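Local coordinates for protein nucleoporin NUP159 (Saccharomyces cerevisiae, PDB 1XIP) that serves as a component of the nuclear pore complex and, through this N-terminal beta-propeller domain, tethers the helicase Dbp5 to the pore for mRNA export, at residues 165-170 with 216-221; 226-231 with 248-253; 37-42 with 276-281; 183-188 with 197-202. One frame throughout, in Å; residues are numbered along the deposited sequence.

Contact 1 (165-170 with 216-221); sequences VTSFDV and PLSVTI
Asp169, Val219 and Ser167 bury the most surface where residues 165-170 run beside 216-221, and the two polar ones show how strands can be joined without a backbone ladder: a side-chain oxygen from one strand takes a peptide N-H from the other. The first torsion of Asp169 (chi1 -164°) sets CG opposite the backbone N and carries the carboxylate across the gap, and OD2 accepts the N-H of Ile221 at 2.7 Å through its anti lone pair, the one away from OD1. Lys281 adds a long, weak ion pair to the same oxygen. Two residues earlier Ser167 uses its OG as acceptor in the same way, receiving Val219 N at 3.0 Å with an angle of 159° at the hydrogen; a water also links this OG to Ser218 OG. Val219 also turns its side chain toward the other strand, CG2 lying 3.3 Å from Ser167 O. Were Asp169 replaced by an alanine, the Ile221 N-H would probably lose this acceptor and Lys281 a nearby negative charge. Strands 167-170 and 216-221 point the same way, only 9° apart with axes 5.4 Å from each other, as expected of the innermost strands of adjacent blades in a beta-propeller.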
loop_
_atom_site.group_PDB
_atom_site.type_symbol
_atom_site.label_atom_id
_atom_site.label_comp_id
_atom_site.label_asym_id
_atom_site.label_seq_id
_atom_site.Cartn_x
_atom_site.Cartn_y
_atom_site.Cartn_z
ATOM N N VAL A 165 -15.632 4.817 8.495
ATOM C CA VAL A 165 -14.222 4.503 8.371
ATOM C C VAL A 165 -13.655 5.323 7.218
ATOM O O VAL A 165 -14.325 5.475 6.197
ATOM C CB VAL A 165 -14.040 2.980 8.041
ATOM C CG1 VAL A 165 -12.544 2.552 8.028
ATOM C CG2 VAL A 165 -14.853 2.118 8.992
ATOM N N THR A 166 -12.433 5.845 7.369
ATOM C CA THR A 166 -11.773 6.541 6.261
ATOM C C THR A 166 -10.515 5.815 5.801
ATOM O O THR A 166 -10.072 5.988 4.674
ATOM C CB THR A 166 -11.458 8.019 6.588
ATOM O OG1 THR A 166 -10.663 8.095 7.766
ATOM C CG2 THR A 166 -12.730 8.771 6.972
ATOM N N SER A 167 -9.957 5.010 6.695
ATOM C CA SER A 167 -8.860 4.124 6.378
ATOM C C SER A 167 -8.913 2.885 7.253
ATOM O O SER A 167 -9.292 2.942 8.410
ATOM C CB SER A 167 -7.508 4.832 6.568
ATOM O OG SER A 167 -6.464 4.091 5.939
ATOM N N PHE A 168 -8.510 1.763 6.695
ATOM C CA PHE A 168 -8.396 0.542 7.471
ATOM C C PHE A 168 -7.112 -0.197 7.094
ATOM O O PHE A 168 -6.509 0.077 6.067
ATOM C CB PHE A 168 -9.628 -0.342 7.264
ATOM C CG PHE A 168 -9.597 -1.141 5.975
ATOM C CD1 PHE A 168 -9.133 -2.459 5.966
ATOM C CD2 PHE A 168 -10.045 -0.580 4.779
ATOM C CE1 PHE A 168 -9.111 -3.206 4.781
ATOM C CE2 PHE A 168 -10.036 -1.314 3.592
ATOM C CZ PHE A 168 -9.562 -2.628 3.590
ATOM N N ASP A 169 -6.700 -1.129 7.940
ATOM C CA ASP A 169 -5.606 -2.039 7.614
ATOM C C ASP A 169 -5.899 -3.393 8.256
ATOM O O ASP A 169 -6.528 -3.442 9.298
ATOM C CB ASP A 169 -4.271 -1.465 8.114
ATOM C CG ASP A 169 -3.063 -2.145 7.488
ATOM O OD1 ASP A 169 -3.227 -2.931 6.505
ATOM O OD2 ASP A 169 -1.898 -1.952 7.913
ATOM N N VAL A 170 -5.475 -4.484 7.616
ATOM C CA VAL A 170 -5.567 -5.818 8.214
ATOM C C VAL A 170 -4.280 -6.580 8.127
ATOM O O VAL A 170 -3.488 -6.401 7.179
ATOM C CB VAL A 170 -6.597 -6.741 7.532
ATOM C CG1 VAL A 170 -7.833 -6.898 8.388
ATOM C CG2 VAL A 170 -6.913 -6.308 6.130
ATOM N N PRO A 216 -8.517 12.791 8.507
ATOM C CA PRO A 216 -8.039 11.420 8.697
ATOM C C PRO A 216 -7.773 10.803 7.328
ATOM O O PRO A 216 -8.701 10.734 6.516
ATOM C CB PRO A 216 -9.217 10.734 9.391
ATOM C CG PRO A 216 -10.433 11.512 8.950
ATOM C CD PRO A 216 -9.963 12.925 8.784
ATOM N N LEU A 217 -6.527 10.405 7.060
ATOM C CA LEU A 217 -6.159 9.934 5.721
ATOM C C LEU A 217 -5.801 8.443 5.685
ATOM O O LEU A 217 -6.162 7.744 4.738
ATOM C CB LEU A 217 -5.036 10.786 5.110
ATOM C CG LEU A 217 -5.196 12.317 4.894
ATOM C CD1 LEU A 217 -3.929 12.941 4.375
ATOM C CD2 LEU A 217 -6.312 12.643 3.958
ATOM N N SER A 218 -5.124 7.941 6.719
ATOM C CA SER A 218 -4.499 6.636 6.599
ATOM C C SER A 218 -4.100 5.945 7.926
ATOM O O SER A 218 -3.568 6.588 8.818
ATOM C CB SER A 218 -3.280 6.764 5.686
ATOM O OG SER A 218 -2.339 5.762 6.000
ATOM N N VAL A 219 -4.372 4.640 8.036
ATOM C CA VAL A 219 -3.755 3.795 9.071
ATOM C C VAL A 219 -2.935 2.681 8.471
ATOM O O VAL A 219 -3.242 2.186 7.382
ATOM C CB VAL A 219 -4.735 3.027 9.994
ATOM C CG1 VAL A 219 -4.421 3.335 11.447
ATOM C CG2 VAL A 219 -6.198 3.210 9.617
ATOM N N THR A 220 -1.923 2.260 9.226
ATOM C CA THR A 220 -1.125 1.104 8.893
ATOM C C THR A 220 -0.751 0.424 10.182
ATOM O O THR A 220 -0.257 1.071 11.094
ATOM C CB THR A 220 0.136 1.543 8.152
ATOM O OG1 THR A 220 -0.246 2.225 6.957
ATOM C CG2 THR A 220 0.909 0.345 7.627
ATOM N N ILE A 221 -1.014 -0.876 10.259
ATOM C CA ILE A 221 -0.555 -1.709 11.354
ATOM C C ILE A 221 0.909 -2.038 11.122
ATOM O O ILE A 221 1.255 -2.659 10.104
ATOM C CB ILE A 221 -1.359 -3.005 11.392
ATOM C CG1 ILE A 221 -2.843 -2.708 11.601
ATOM C CG2 ILE A 221 -0.814 -3.921 12.451
ATOM C CD1 ILE A 221 -3.755 -3.916 11.477
HETATM O O HOH W 1 -3.924 4.067 4.028
HETATM O O HOH W 2 -3.706 1.528 4.766
#

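Contact 2 (226-231 with 248-253); sequences DFLAVF and MYIIKH
Ala229 CB meets Ile251 CD1 at 3.8 Å, in the middle of one face of an antiparallel strand pair that belongs to a propeller blade. Phe227 shares that face, and so does Tyr249, whose CD2 comes to the edge of the Phe231 ring, in its plane, 3.9 Å from Phe231 CD2; the two side chains stand at about a right angle. Phe231 belongs to a sequence FG repeat, yet here it is buried in a folded strand. On the other face the selenomethionine Met248, bent at its second and third torsions, lies side by side with Val230 and brings CE to 3.7 Å from Val230 CG2. Leu228 lies alongside Met248 too, its CD2 4.0 Å from Met248 CB. Between the two layers runs the ladder: Phe227 with Ile251 and Ala229 with Tyr249 form hydrogen-bonded pairs, each closed by two N-H...O bonds. Polar groups gather at the end, where Asp226 faces Lys252 in a non-hydrogen-bonded pair. Their charges do not touch, and Lys252 NZ bonds instead to Lys311 O. At this end Ile251 O has two visitors, Phe227 N at 2.7 Å and, as a CA-H...O contact, Asp226 CA at 3.1 Å.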
loop_
_atom_site.group_PDB
_atom_site.type_symbol
_atom_site.label_atom_id
_atom_site.label_comp_id
_atom_site.label_asym_id
_atom_site.label_seq_id
_atom_site.Cartn_x
_atom_site.Cartn_y
_atom_site.Cartn_z
ATOM N N ASP A 226 1.837 -1.075 17.442
ATOM C CA ASP A 226 2.089 0.178 16.729
ATOM C C ASP A 226 1.143 0.417 15.557
ATOM O O ASP A 226 0.678 -0.523 14.909
ATOM C CB ASP A 226 3.520 0.232 16.188
ATOM C CG ASP A 226 4.549 -0.330 17.155
ATOM O OD1 ASP A 226 4.223 -0.564 18.353
ATOM O OD2 ASP A 226 5.726 -0.575 16.779
ATOM N N PHE A 227 0.879 1.691 15.282
ATOM C CA PHE A 227 0.224 2.099 14.053
ATOM C C PHE A 227 0.916 3.340 13.502
ATOM O O PHE A 227 1.588 4.082 14.225
ATOM C CB PHE A 227 -1.269 2.382 14.259
ATOM C CG PHE A 227 -1.992 1.339 15.071
ATOM C CD1 PHE A 227 -2.589 0.252 14.450
ATOM C CD2 PHE A 227 -2.092 1.457 16.461
ATOM C CE1 PHE A 227 -3.266 -0.718 15.193
ATOM C CE2 PHE A 227 -2.758 0.485 17.221
ATOM C CZ PHE A 227 -3.346 -0.604 16.581
ATOM N N LEU A 228 0.756 3.553 12.206
ATOM C CA LEU A 228 1.196 4.776 11.586
ATOM C C LEU A 228 -0.041 5.421 10.999
ATOM O O LEU A 228 -0.761 4.794 10.224
ATOM C CB LEU A 228 2.219 4.449 10.504
ATOM C CG LEU A 228 3.011 5.495 9.714
ATOM C CD1 LEU A 228 2.788 5.287 8.253
ATOM C CD2 LEU A 228 2.710 6.908 10.104
ATOM N N ALA A 229 -0.306 6.662 11.405
ATOM C CA ALA A 229 -1.487 7.407 10.957
ATOM C C ALA A 229 -1.083 8.660 10.216
ATOM O O ALA A 229 -0.074 9.278 10.539
ATOM C CB ALA A 229 -2.351 7.769 12.137
ATOM N N VAL A 230 -1.879 9.051 9.232
ATOM C CA VAL A 230 -1.615 10.301 8.541
ATOM C C VAL A 230 -2.844 11.194 8.486
ATOM O O VAL A 230 -3.961 10.718 8.277
ATOM C CB VAL A 230 -1.034 10.090 7.136
ATOM C CG1 VAL A 230 -0.573 11.433 6.554
ATOM C CG2 VAL A 230 0.129 9.094 7.164
ATOM N N PHE A 231 -2.617 12.488 8.708
ATOM C CA PHE A 231 -3.651 13.506 8.640
ATOM C C PHE A 231 -3.173 14.602 7.704
ATOM O O PHE A 231 -1.984 14.932 7.681
ATOM C CB PHE A 231 -3.931 14.083 10.029
ATOM C CG PHE A 231 -4.285 13.050 11.043
ATOM C CD1 PHE A 231 -5.588 12.549 11.120
ATOM C CD2 PHE A 231 -3.313 12.547 11.906
ATOM C CE1 PHE A 231 -5.933 11.561 12.051
ATOM C CE2 PHE A 231 -3.633 11.548 12.843
ATOM C CZ PHE A 231 -4.957 11.051 12.920
HETATM N N MSE A 248 2.424 12.901 9.910
HETATM C CA MSE A 248 2.498 11.476 10.240
HETATM C C MSE A 248 2.779 11.224 11.705
HETATM O O MSE A 248 3.624 11.879 12.305
HETATM C CB MSE A 248 3.532 10.732 9.394
HETATM C CG MSE A 248 4.298 11.584 8.429
HETATM SE SE MSE A 248 3.269 12.066 6.824
HETATM C CE MSE A 248 3.386 10.387 5.867
ATOM N N TYR A 249 2.069 10.250 12.267
ATOM C CA TYR A 249 2.234 9.898 13.660
ATOM C C TYR A 249 2.410 8.403 13.832
ATOM O O TYR A 249 1.700 7.612 13.222
ATOM C CB TYR A 249 1.035 10.379 14.472
ATOM C CG TYR A 249 0.930 11.881 14.553
ATOM C CD1 TYR A 249 1.501 12.586 15.611
ATOM C CD2 TYR A 249 0.261 12.603 13.572
ATOM C CE1 TYR A 249 1.394 13.961 15.678
ATOM C CE2 TYR A 249 0.162 13.962 13.632
ATOM C CZ TYR A 249 0.719 14.642 14.680
ATOM O OH TYR A 249 0.590 16.021 14.719
ATOM N N ILE A 250 3.372 8.027 14.658
ATOM C CA ILE A 250 3.486 6.667 15.128
ATOM C C ILE A 250 2.728 6.547 16.453
ATOM O O ILE A 250 2.981 7.288 17.393
ATOM C CB ILE A 250 4.954 6.305 15.314
ATOM C CG1 ILE A 250 5.752 6.546 14.014
ATOM C CG2 ILE A 250 5.086 4.880 15.851
ATOM C CD1 ILE A 250 5.618 5.451 12.964
ATOM N N ILE A 251 1.771 5.638 16.506
ATOM C CA ILE A 251 1.023 5.398 17.714
ATOM C C ILE A 251 1.463 4.061 18.287
ATOM O O ILE A 251 1.284 3.024 17.646
ATOM C CB ILE A 251 -0.472 5.387 17.417
ATOM C CG1 ILE A 251 -0.918 6.751 16.896
ATOM C CG2 ILE A 251 -1.267 4.999 18.664
ATOM C CD1 ILE A 251 -1.997 6.677 15.809
ATOM N N LYS A 252 2.076 4.098 19.476
ATOM C CA LYS A 252 2.405 2.888 20.236
ATOM C C LYS A 252 1.403 2.814 21.354
ATOM O O LYS A 252 1.255 3.772 22.122
ATOM C CB LYS A 252 3.825 2.942 20.813
ATOM C CG LYS A 252 4.915 3.345 19.803
ATOM C CD LYS A 252 6.313 2.888 20.249
ATOM C CE LYS A 252 7.373 3.252 19.200
ATOM N NZ LYS A 252 8.773 3.387 19.748
ATOM N N HIS A 253 0.691 1.693 21.430
ATOM C CA HIS A 253 -0.327 1.505 22.453
ATOM C C HIS A 253 0.151 0.580 23.568
ATOM O O HIS A 253 0.150 -0.638 23.414
ATOM C CB HIS A 253 -1.617 0.975 21.842
ATOM C CG HIS A 253 -2.684 0.702 22.847
ATOM N ND1 HIS A 253 -3.048 -0.575 23.221
ATOM C CD2 HIS A 253 -3.463 1.544 23.570
ATOM C CE1 HIS A 253 -4.011 -0.509 24.126
ATOM N NE2 HIS A 253 -4.280 0.766 24.356
#

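Contact 3 (37-42 with 276-281); sequences FASLQN and FPYMYK
Phe276 turns the edge of its ring to the face of Phe37 in a T-shaped stack, with centroids 5.5 Å apart and planes at 89°. Its own first torsion, with CG anti to the backbone N (chi1 -173°), stretches the ring along the loop 37-42, where CD2 lies 3.4 Å from Ser39 N. Tyr278 extends in the same manner (chi1 176°) and packs its CB against Ser39 CB at 3.3 Å. The Ser39 hydroxyl bonds to Phe130 O, while its CB does the close packing here. Farther out the extended Gln41 crosses the end of Tyr278 at about a right angle, while its NE2 binds Leu132 O. Tyr278 CD2 also sits over the centre of the Tyr280 ring, whose OH donates to Leu40 O. A serine in place of Tyr278 would remove the ring lying against both Ser39 and Tyr280, and would probably open a gap beside Ser39 and strip this cover from the Tyr280 face. The chemistry implies that, close to the centre of the propeller domain, this irregular loop meets 276-281 through aromatic packing and one direct hydroxyl-to-carbonyl bond, not through a strand ladder.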
loop_
_atom_site.group_PDB
_atom_site.type_symbol
_atom_site.label_atom_id
_atom_site.label_comp_id
_atom_site.label_asym_id
_atom_site.label_seq_id
_atom_site.Cartn_x
_atom_site.Cartn_y
_atom_site.Cartn_z
ATOM N N PHE A 37 -9.422 7.607 -8.760
ATOM C CA PHE A 37 -9.410 8.209 -7.436
ATOM C C PHE A 37 -9.759 7.183 -6.367
ATOM O O PHE A 37 -10.879 7.128 -5.866
ATOM C CB PHE A 37 -10.354 9.422 -7.372
ATOM C CG PHE A 37 -10.097 10.326 -6.194
ATOM C CD1 PHE A 37 -8.890 11.015 -6.069
ATOM C CD2 PHE A 37 -11.050 10.479 -5.202
ATOM C CE1 PHE A 37 -8.646 11.839 -4.967
ATOM C CE2 PHE A 37 -10.809 11.301 -4.096
ATOM C CZ PHE A 37 -9.603 11.973 -3.981
ATOM N N ALA A 38 -8.767 6.367 -6.025
ATOM C CA ALA A 38 -8.896 5.291 -5.047
ATOM C C ALA A 38 -7.499 4.939 -4.641
ATOM O O ALA A 38 -6.523 5.358 -5.284
ATOM C CB ALA A 38 -9.567 4.087 -5.662
ATOM N N SER A 39 -7.361 4.186 -3.579
ATOM C CA SER A 39 -6.044 3.724 -3.247
ATOM C C SER A 39 -5.760 2.583 -4.211
ATOM O O SER A 39 -6.639 1.776 -4.502
ATOM C CB SER A 39 -5.987 3.290 -1.811
ATOM O OG SER A 39 -6.864 2.226 -1.598
ATOM N N LEU A 40 -4.566 2.562 -4.780
ATOM C CA LEU A 40 -4.294 1.628 -5.858
ATOM C C LEU A 40 -3.299 0.607 -5.390
ATOM O O LEU A 40 -2.330 0.958 -4.725
ATOM C CB LEU A 40 -3.757 2.346 -7.089
ATOM C CG LEU A 40 -4.402 3.610 -7.649
ATOM C CD1 LEU A 40 -3.489 4.176 -8.746
ATOM C CD2 LEU A 40 -5.714 3.284 -8.230
ATOM N N GLN A 41 -3.542 -0.654 -5.739
ATOM C CA GLN A 41 -2.650 -1.741 -5.386
ATOM C C GLN A 41 -2.472 -2.605 -6.596
ATOM O O GLN A 41 -2.983 -3.740 -6.660
ATOM C CB GLN A 41 -3.227 -2.531 -4.246
ATOM C CG GLN A 41 -3.096 -1.783 -2.941
ATOM C CD GLN A 41 -3.789 -2.473 -1.814
ATOM O OE1 GLN A 41 -3.154 -3.201 -1.045
ATOM N NE2 GLN A 41 -5.104 -2.246 -1.690
ATOM N N ASN A 42 -1.751 -2.056 -7.570
ATOM C CA ASN A 42 -1.801 -2.554 -8.919
ATOM C C ASN A 42 -0.603 -3.436 -9.304
ATOM O O ASN A 42 -0.250 -3.548 -10.498
ATOM C CB ASN A 42 -1.952 -1.378 -9.868
ATOM C CG ASN A 42 -3.359 -0.823 -9.880
ATOM O OD1 ASN A 42 -4.141 -1.036 -8.959
ATOM N ND2 ASN A 42 -3.685 -0.101 -10.925
ATOM N N PHE A 276 -5.428 9.660 -4.465
ATOM C CA PHE A 276 -6.077 9.285 -3.233
ATOM C C PHE A 276 -4.997 8.822 -2.255
ATOM O O PHE A 276 -4.133 8.033 -2.621
ATOM C CB PHE A 276 -7.076 8.166 -3.500
ATOM C CG PHE A 276 -7.923 7.813 -2.321
ATOM C CD1 PHE A 276 -9.089 8.518 -2.054
ATOM C CD2 PHE A 276 -7.553 6.781 -1.469
ATOM C CE1 PHE A 276 -9.884 8.192 -0.943
ATOM C CE2 PHE A 276 -8.326 6.449 -0.361
ATOM C CZ PHE A 276 -9.501 7.148 -0.095
ATOM N N PRO A 277 -5.028 9.344 -1.031
ATOM C CA PRO A 277 -4.083 8.967 0.037
ATOM C C PRO A 277 -4.057 7.501 0.387
ATOM O O PRO A 277 -5.078 6.953 0.783
ATOM C CB PRO A 277 -4.599 9.750 1.231
ATOM C CG PRO A 277 -5.134 10.976 0.598
ATOM C CD PRO A 277 -5.926 10.428 -0.599
ATOM N N TYR A 278 -2.891 6.876 0.258
ATOM C CA TYR A 278 -2.720 5.479 0.626
ATOM C C TYR A 278 -1.258 5.191 0.940
ATOM O O TYR A 278 -0.354 5.677 0.261
ATOM C CB TYR A 278 -3.261 4.536 -0.466
ATOM C CG TYR A 278 -3.017 3.076 -0.151
ATOM C CD1 TYR A 278 -3.745 2.425 0.846
ATOM C CD2 TYR A 278 -2.039 2.353 -0.843
ATOM C CE1 TYR A 278 -3.495 1.097 1.160
ATOM C CE2 TYR A 278 -1.773 1.035 -0.542
ATOM C CZ TYR A 278 -2.495 0.406 0.465
ATOM O OH TYR A 278 -2.233 -0.914 0.768
HETATM N N MSE A 279 -1.041 4.418 1.991
HETATM C CA MSE A 279 0.296 4.079 2.445
HETATM C C MSE A 279 0.623 2.650 2.039
HETATM O O MSE A 279 -0.057 1.727 2.474
HETATM C CB MSE A 279 0.375 4.228 3.975
HETATM C CG MSE A 279 1.758 3.999 4.571
HETATM SE SE MSE A 279 3.048 5.429 4.114
HETATM C CE MSE A 279 2.094 6.968 4.843
ATOM N N TYR A 280 1.659 2.482 1.213
ATOM C CA TYR A 280 2.147 1.163 0.791
ATOM C C TYR A 280 3.059 0.555 1.852
ATOM O O TYR A 280 3.932 1.239 2.372
ATOM C CB TYR A 280 2.863 1.261 -0.565
ATOM C CG TYR A 280 1.935 1.702 -1.668
ATOM C CD1 TYR A 280 1.199 0.771 -2.399
ATOM C CD2 TYR A 280 1.741 3.052 -1.941
ATOM C CE1 TYR A 280 0.331 1.167 -3.382
ATOM C CE2 TYR A 280 0.864 3.459 -2.910
ATOM C CZ TYR A 280 0.157 2.514 -3.630
ATOM O OH TYR A 280 -0.718 2.918 -4.623
ATOM N N LYS A 281 2.821 -0.710 2.196
ATOM C CA LYS A 281 3.604 -1.397 3.213
ATOM C C LYS A 281 4.021 -2.813 2.796
ATOM O O LYS A 281 3.215 -3.623 2.353
ATOM C CB LYS A 281 2.878 -1.432 4.561
ATOM C CG LYS A 281 3.723 -2.015 5.704
ATOM C CD LYS A 281 2.871 -2.531 6.866
ATOM C CE LYS A 281 1.878 -3.625 6.440
ATOM N NZ LYS A 281 0.734 -3.817 7.407
HETATM O O HOH W 3 -3.991 5.837 -4.171
HETATM O O HOH W 4 -4.979 7.805 -6.709
#

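Contact 4 (183-188 with 197-202); sequences SFQSFA and QFEFSL
The outer beta-hairpin of a four-stranded propeller blade sets Phe184 against Phe200 and Ser186 against Phe198. In the first pair two backbone bonds close the ring of atoms, Phe184 N to Phe200 O at 2.8 Å being almost straight (177° at the hydrogen). Phe200 places CG between its backbone N and carbonyl carbon (chi1 57°), which swings the ring back over its neighbour: CB of Phe184 lies over the ring face, 3.7 Å from the centroid of Phe200, as a CH-pi contact. The two ring planes are tilted little against each other, but the rings are displaced so far that little of one lies over the other. Phe198 repeats the theme, with Ser186 CB 3.8 Å from its ring centroid as a second CH-pi contact; OG of Ser186 is held by Gln174. Regular pairing then gives way to a classic beta bulge, in which Gln197 and Phe198 both face Ser186. Ser186 O accepts Gln197 N at 2.8 Å and, weakly, Phe198 N as well. On the opposite face of the hairpin Gln185 and Glu199 lie side by side, their amide and carboxylate planes 64° apart, with Glu199 OE2 in a salt bridge to Lys196. Leu202 CD1 meets the edge of the Phe184 ring in its plane, 4.0 Å from CE2.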
loop_
_atom_site.group_PDB
_atom_site.type_symbol
_atom_site.label_atom_id
_atom_site.label_comp_id
_atom_site.label_asym_id
_atom_site.label_seq_id
_atom_site.Cartn_x
_atom_site.Cartn_y
_atom_site.Cartn_z
ATOM N N SER A 183 -10.808 9.200 15.452
ATOM C CA SER A 183 -10.495 8.207 16.467
ATOM C C SER A 183 -10.114 6.861 15.839
ATOM O O SER A 183 -10.352 6.623 14.646
ATOM C CB SER A 183 -11.646 8.066 17.471
ATOM O OG SER A 183 -12.665 7.226 16.972
ATOM N N PHE A 184 -9.519 6.001 16.659
ATOM C CA PHE A 184 -8.985 4.723 16.222
ATOM C C PHE A 184 -9.656 3.533 16.902
ATOM O O PHE A 184 -10.094 3.611 18.056
ATOM C CB PHE A 184 -7.502 4.674 16.521
ATOM C CG PHE A 184 -6.699 5.639 15.726
ATOM C CD1 PHE A 184 -6.003 5.210 14.601
ATOM C CD2 PHE A 184 -6.608 6.968 16.111
ATOM C CE1 PHE A 184 -5.239 6.105 13.855
ATOM C CE2 PHE A 184 -5.858 7.869 15.379
ATOM C CZ PHE A 184 -5.170 7.443 14.244
ATOM N N GLN A 185 -9.713 2.425 16.184
ATOM C CA GLN A 185 -10.243 1.195 16.731
ATOM C C GLN A 185 -9.457 0.014 16.220
ATOM O O GLN A 185 -9.020 -0.011 15.075
ATOM C CB GLN A 185 -11.702 1.045 16.363
ATOM C CG GLN A 185 -12.644 1.737 17.320
ATOM C CD GLN A 185 -14.077 1.543 16.926
ATOM O OE1 GLN A 185 -14.416 0.542 16.294
ATOM N NE2 GLN A 185 -14.927 2.496 17.276
ATOM N N SER A 186 -9.281 -0.968 17.081
ATOM C CA SER A 186 -8.494 -2.130 16.764
ATOM C C SER A 186 -9.252 -3.362 17.184
ATOM O O SER A 186 -9.876 -3.379 18.234
ATOM C CB SER A 186 -7.158 -2.058 17.493
ATOM O OG SER A 186 -6.345 -3.163 17.172
ATOM N N PHE A 187 -9.216 -4.396 16.357
ATOM C CA PHE A 187 -9.949 -5.624 16.652
ATOM C C PHE A 187 -9.049 -6.824 16.489
ATOM O O PHE A 187 -8.180 -6.845 15.623
ATOM C CB PHE A 187 -11.121 -5.805 15.695
ATOM C CG PHE A 187 -12.056 -4.628 15.620
ATOM C CD1 PHE A 187 -13.306 -4.678 16.239
ATOM C CD2 PHE A 187 -11.719 -3.495 14.883
ATOM C CE1 PHE A 187 -14.183 -3.611 16.154
ATOM C CE2 PHE A 187 -12.587 -2.427 14.795
ATOM C CZ PHE A 187 -13.821 -2.483 15.431
ATOM N N ALA A 188 -9.269 -7.838 17.304
ATOM C CA ALA A 188 -8.738 -9.153 16.992
ATOM C C ALA A 188 -9.520 -9.684 15.787
ATOM O O ALA A 188 -10.749 -9.554 15.727
ATOM C CB ALA A 188 -8.879 -10.066 18.170
ATOM N N GLN A 197 -10.437 -4.964 20.484
ATOM C CA GLN A 197 -9.242 -5.156 21.294
ATOM C C GLN A 197 -9.102 -3.911 22.155
ATOM O O GLN A 197 -9.145 -3.989 23.386
ATOM C CB GLN A 197 -8.000 -5.326 20.398
ATOM C CG GLN A 197 -7.136 -6.587 20.642
ATOM C CD GLN A 197 -6.006 -6.756 19.592
ATOM O OE1 GLN A 197 -5.830 -7.837 19.025
ATOM N NE2 GLN A 197 -5.253 -5.688 19.344
ATOM N N PHE A 198 -8.946 -2.762 21.495
ATOM C CA PHE A 198 -8.916 -1.459 22.161
ATOM C C PHE A 198 -9.481 -0.330 21.292
ATOM O O PHE A 198 -9.925 -0.557 20.170
ATOM C CB PHE A 198 -7.507 -1.107 22.677
ATOM C CG PHE A 198 -6.403 -1.391 21.711
ATOM C CD1 PHE A 198 -5.722 -2.607 21.752
ATOM C CD2 PHE A 198 -6.013 -0.435 20.782
ATOM C CE1 PHE A 198 -4.677 -2.880 20.864
ATOM C CE2 PHE A 198 -4.968 -0.687 19.888
ATOM C CZ PHE A 198 -4.298 -1.918 19.927
ATOM N N GLU A 199 -9.453 0.889 21.829
ATOM C CA GLU A 199 -10.132 2.037 21.245
ATOM C C GLU A 199 -9.486 3.292 21.797
ATOM O O GLU A 199 -9.132 3.330 22.977
ATOM C CB GLU A 199 -11.598 2.003 21.663
ATOM C CG GLU A 199 -12.526 2.890 20.861
ATOM C CD GLU A 199 -13.981 2.485 21.026
ATOM O OE1 GLU A 199 -14.468 2.389 22.182
ATOM O OE2 GLU A 199 -14.639 2.253 19.995
ATOM N N PHE A 200 -9.323 4.319 20.965
ATOM C CA PHE A 200 -8.822 5.599 21.463
ATOM C C PHE A 200 -9.105 6.810 20.574
ATOM O O PHE A 200 -9.371 6.674 19.383
ATOM C CB PHE A 200 -7.334 5.517 21.838
ATOM C CG PHE A 200 -6.444 5.074 20.726
ATOM C CD1 PHE A 200 -5.748 6.000 19.972
ATOM C CD2 PHE A 200 -6.277 3.720 20.447
ATOM C CE1 PHE A 200 -4.904 5.591 18.937
ATOM C CE2 PHE A 200 -5.443 3.301 19.419
ATOM C CZ PHE A 200 -4.749 4.242 18.664
ATOM N N SER A 201 -9.059 7.992 21.187
ATOM C CA SER A 201 -9.242 9.260 20.501
ATOM C C SER A 201 -7.902 9.958 20.325
ATOM O O SER A 201 -6.878 9.471 20.781
ATOM C CB SER A 201 -10.196 10.153 21.297
ATOM O OG SER A 201 -11.354 10.442 20.539
ATOM N N LEU A 202 -7.918 11.101 19.658
ATOM C CA LEU A 202 -6.720 11.908 19.458
ATOM C C LEU A 202 -6.286 12.583 20.754
ATOM O O LEU A 202 -7.139 12.959 21.576
ATOM C CB LEU A 202 -6.998 12.989 18.414
ATOM C CG LEU A 202 -6.187 12.976 17.135
ATOM C CD1 LEU A 202 -6.406 11.671 16.441
ATOM C CD2 LEU A 202 -6.632 14.124 16.271
#

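Contacts 1, 2 and 4 chart one boundary between adjacent blades. Contact 1 joins their inner strands, and Leu228 N, 2.9 Å from Thr220 O, carries the sheet on to contact 2. Contact 4 lies in the other blade, farther out, and meets contact 2 face to face: Ala229 CB is 3.5 Å from Phe184 CZ, and His253 stacks on Phe198. Contact 3 lies near the centre of the chain, its own centre about 6 Å from it, and reaches this boundary through Lys281, whose NZ is 3.0 Å from Ile221 O, and through Met279, which packs on Val230. Contacts 3 and 4 do not touch, their centres lying about 22 Å apart. All four lie within the region that interacts with Dbp5.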